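Local atomic coordinates of pumilio domain-containing protein C56F2.08c (Schizosaccharomyces pombe, PDB entry 6NX5), a protein that probably binds AU-rich elements in the 3' untranslated regions of mRNAs, using Pumilio repeats together with the RNA recognition motif that makes up this chain. Residues S18-L23 with K31-L36. Sequence-based numbering, arbitrary orientation.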
loop_
_atom_site.group_PDB
_atom_site.type_symbol
_atom_site.label_atom_id
_atom_site.label_comp_id
_atom_site.label_asym_id
_atom_site.label_seq_id
_atom_site.Cartn_x
_atom_site.Cartn_y
_atom_site.Cartn_z
ATOM N N SER A 18 -1.981 7.218 14.667
ATOM C CA SER A 18 -2.771 6.866 15.842
ATOM C C SER A 18 -4.262 7.036 15.572
ATOM O O SER A 18 -5.073 6.221 16.019
ATOM C CB SER A 18 -2.337 7.710 17.042
ATOM O OG SER A 18 -2.533 9.082 16.775
ATOM N N ALA A 19 -4.644 8.078 14.831
ATOM C CA ALA A 19 -6.050 8.240 14.479
ATOM C C ALA A 19 -6.526 7.093 13.593
ATOM O O ALA A 19 -7.645 6.591 13.752
ATOM C CB ALA A 19 -6.269 9.590 13.789
ATOM N N ILE A 20 -5.675 6.649 12.673
ATOM C CA ILE A 20 -6.066 5.580 11.762
ATOM C C ILE A 20 -6.278 4.275 12.523
ATOM O O ILE A 20 -7.225 3.532 12.242
ATOM C CB ILE A 20 -5.017 5.453 10.645
ATOM C CG1 ILE A 20 -5.106 6.704 9.766
ATOM C CG2 ILE A 20 -5.235 4.178 9.826
ATOM C CD1 ILE A 20 -3.976 6.867 8.821
ATOM N N HIS A 21 -5.411 3.970 13.492
ATOM C CA HIS A 21 -5.617 2.766 14.299
ATOM C C HIS A 21 -6.952 2.817 15.023
ATOM O O HIS A 21 -7.705 1.837 15.034
ATOM C CB HIS A 21 -4.476 2.574 15.302
ATOM C CG HIS A 21 -4.585 1.310 16.096
ATOM N ND1 HIS A 21 -5.565 1.117 17.045
ATOM C CD2 HIS A 21 -3.860 0.166 16.063
ATOM C CE1 HIS A 21 -5.415 -0.077 17.591
ATOM N NE2 HIS A 21 -4.391 -0.674 17.010
ATOM N N ALA A 22 -7.254 3.955 15.648
ATOM C CA ALA A 22 -8.532 4.105 16.330
ATOM C C ALA A 22 -9.699 3.792 15.402
ATOM O O ALA A 22 -10.622 3.060 15.775
ATOM C CB ALA A 22 -8.652 5.523 16.893
ATOM N N LEU A 23 -9.654 4.308 14.175
ATOM C CA LEU A 23 -10.761 4.115 13.246
ATOM C C LEU A 23 -10.855 2.668 12.777
ATOM O O LEU A 23 -11.949 2.097 12.715
ATOM C CB LEU A 23 -10.599 5.052 12.053
ATOM C CG LEU A 23 -11.553 4.886 10.873
ATOM C CD1 LEU A 23 -12.914 5.470 11.208
ATOM C CD2 LEU A 23 -10.965 5.550 9.641
ATOM N N LYS A 31 -3.053 -5.119 12.473
ATOM C CA LYS A 31 -1.739 -5.731 12.627
ATOM C C LYS A 31 -0.612 -4.725 12.471
ATOM O O LYS A 31 0.396 -4.812 13.178
ATOM C CB LYS A 31 -1.560 -6.871 11.614
ATOM C CG LYS A 31 -0.465 -7.878 11.969
ATOM C CD LYS A 31 0.879 -7.504 11.376
ATOM C CE LYS A 31 2.009 -8.333 11.982
ATOM N NZ LYS A 31 3.361 -7.739 11.733
ATOM N N ASP A 32 -0.767 -3.765 11.564
ATOM C CA ASP A 32 0.275 -2.791 11.283
ATOM C C ASP A 32 -0.375 -1.643 10.540
ATOM O O ASP A 32 -1.421 -1.815 9.904
ATOM C CB ASP A 32 1.405 -3.389 10.436
ATOM C CG ASP A 32 2.469 -4.073 11.270
ATOM O OD1 ASP A 32 2.916 -3.488 12.277
ATOM O OD2 ASP A 32 2.839 -5.212 10.926
ATOM N N ILE A 33 0.258 -0.478 10.628
ATOM C CA ILE A 33 -0.141 0.712 9.877
ATOM C C ILE A 33 1.126 1.357 9.339
ATOM O O ILE A 33 2.115 1.472 10.067
ATOM C CB ILE A 33 -0.927 1.715 10.742
ATOM C CG1 ILE A 33 -2.223 1.074 11.227
ATOM C CG2 ILE A 33 -1.210 3.003 9.959
ATOM C CD1 ILE A 33 -2.862 1.836 12.360
ATOM N N TRP A 34 1.111 1.739 8.063
ATOM C CA TRP A 34 2.161 2.548 7.456
ATOM C C TRP A 34 1.547 3.826 6.898
ATOM O O TRP A 34 0.473 3.795 6.293
ATOM C CB TRP A 34 2.863 1.816 6.315
ATOM C CG TRP A 34 3.550 0.553 6.698
ATOM C CD1 TRP A 34 4.875 0.397 6.937
ATOM C CD2 TRP A 34 2.953 -0.735 6.850
ATOM N NE1 TRP A 34 5.150 -0.916 7.244
ATOM C CE2 TRP A 34 3.981 -1.631 7.201
ATOM C CE3 TRP A 34 1.649 -1.220 6.731
ATOM C CZ2 TRP A 34 3.750 -2.983 7.424
ATOM C CZ3 TRP A 34 1.421 -2.576 6.945
ATOM C CH2 TRP A 34 2.467 -3.436 7.294
ATOM N N MET A 35 2.225 4.953 7.091
ATOM C CA MET A 35 1.764 6.223 6.552
ATOM C C MET A 35 2.524 6.540 5.272
ATOM O O MET A 35 3.737 6.335 5.198
ATOM C CB MET A 35 1.965 7.353 7.565
ATOM C CG MET A 35 1.262 7.102 8.888
ATOM S SD MET A 35 -0.521 6.938 8.714
ATOM C CE MET A 35 -0.951 8.608 8.200
ATOM N N LEU A 36 1.805 7.027 4.263
ATOM C CA LEU A 36 2.403 7.425 2.990
ATOM C C LEU A 36 2.592 8.930 2.923
ATOM O O LEU A 36 2.391 9.543 1.874
ATOM C CB LEU A 36 1.557 6.938 1.821
ATOM C CG LEU A 36 1.521 5.418 1.644
ATOM C CD1 LEU A 36 0.477 4.990 0.621
ATOM C CD2 LEU A 36 2.886 4.885 1.247
#
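The CD1 methyl of I33 presses against the start of the H21 side chain, 3.4 Å from H21 CB and 3.5 Å from H21 CA, so the helix backbone itself is part of the contact. The two side chains run at about a right angle, and the imidazole, with CG anti to the backbone N (chi1 -176°), is met obliquely by I33 CD1, 4.1 Å from H21 CG. One residue earlier, I20 meets the strand through two separate branches. Its CG2 lies 4.2 Å from both I33 CD1 and I33 CG2, while its extended CG1-CD1 arm reaches tip to tip toward M35, where I20 CD1 stands 3.5 Å from M35 SD and equally close to M35 CE. The M35 chain, bent at chi2 and chi3, brings its thioether end back to the helix. This is the packing of the first helix of an RNA recognition motif, 17-24, on strand 30-35 at the edge of the four-stranded antiparallel sheet; the axes of segments 18-23 and 31-35 make an angle of 139° between their N-to-C directions. I20 also touches A42 and V44 of the neighbouring strand and L11 and T15 in loops; an alanine here would probably open a gap beneath the helix and leave the M35 thioether without its apolar partner. On the opposite sheet face, W34 packs on M5 of its own chain and M5 of the second subunit, whose strand pairs with W34 and M35 and continues the sheet. Just before I33 in the chain, K31 NZ forms a salt bridge with D32 OD2 at 2.7 Å; both side chains leave the backbone away from the helix.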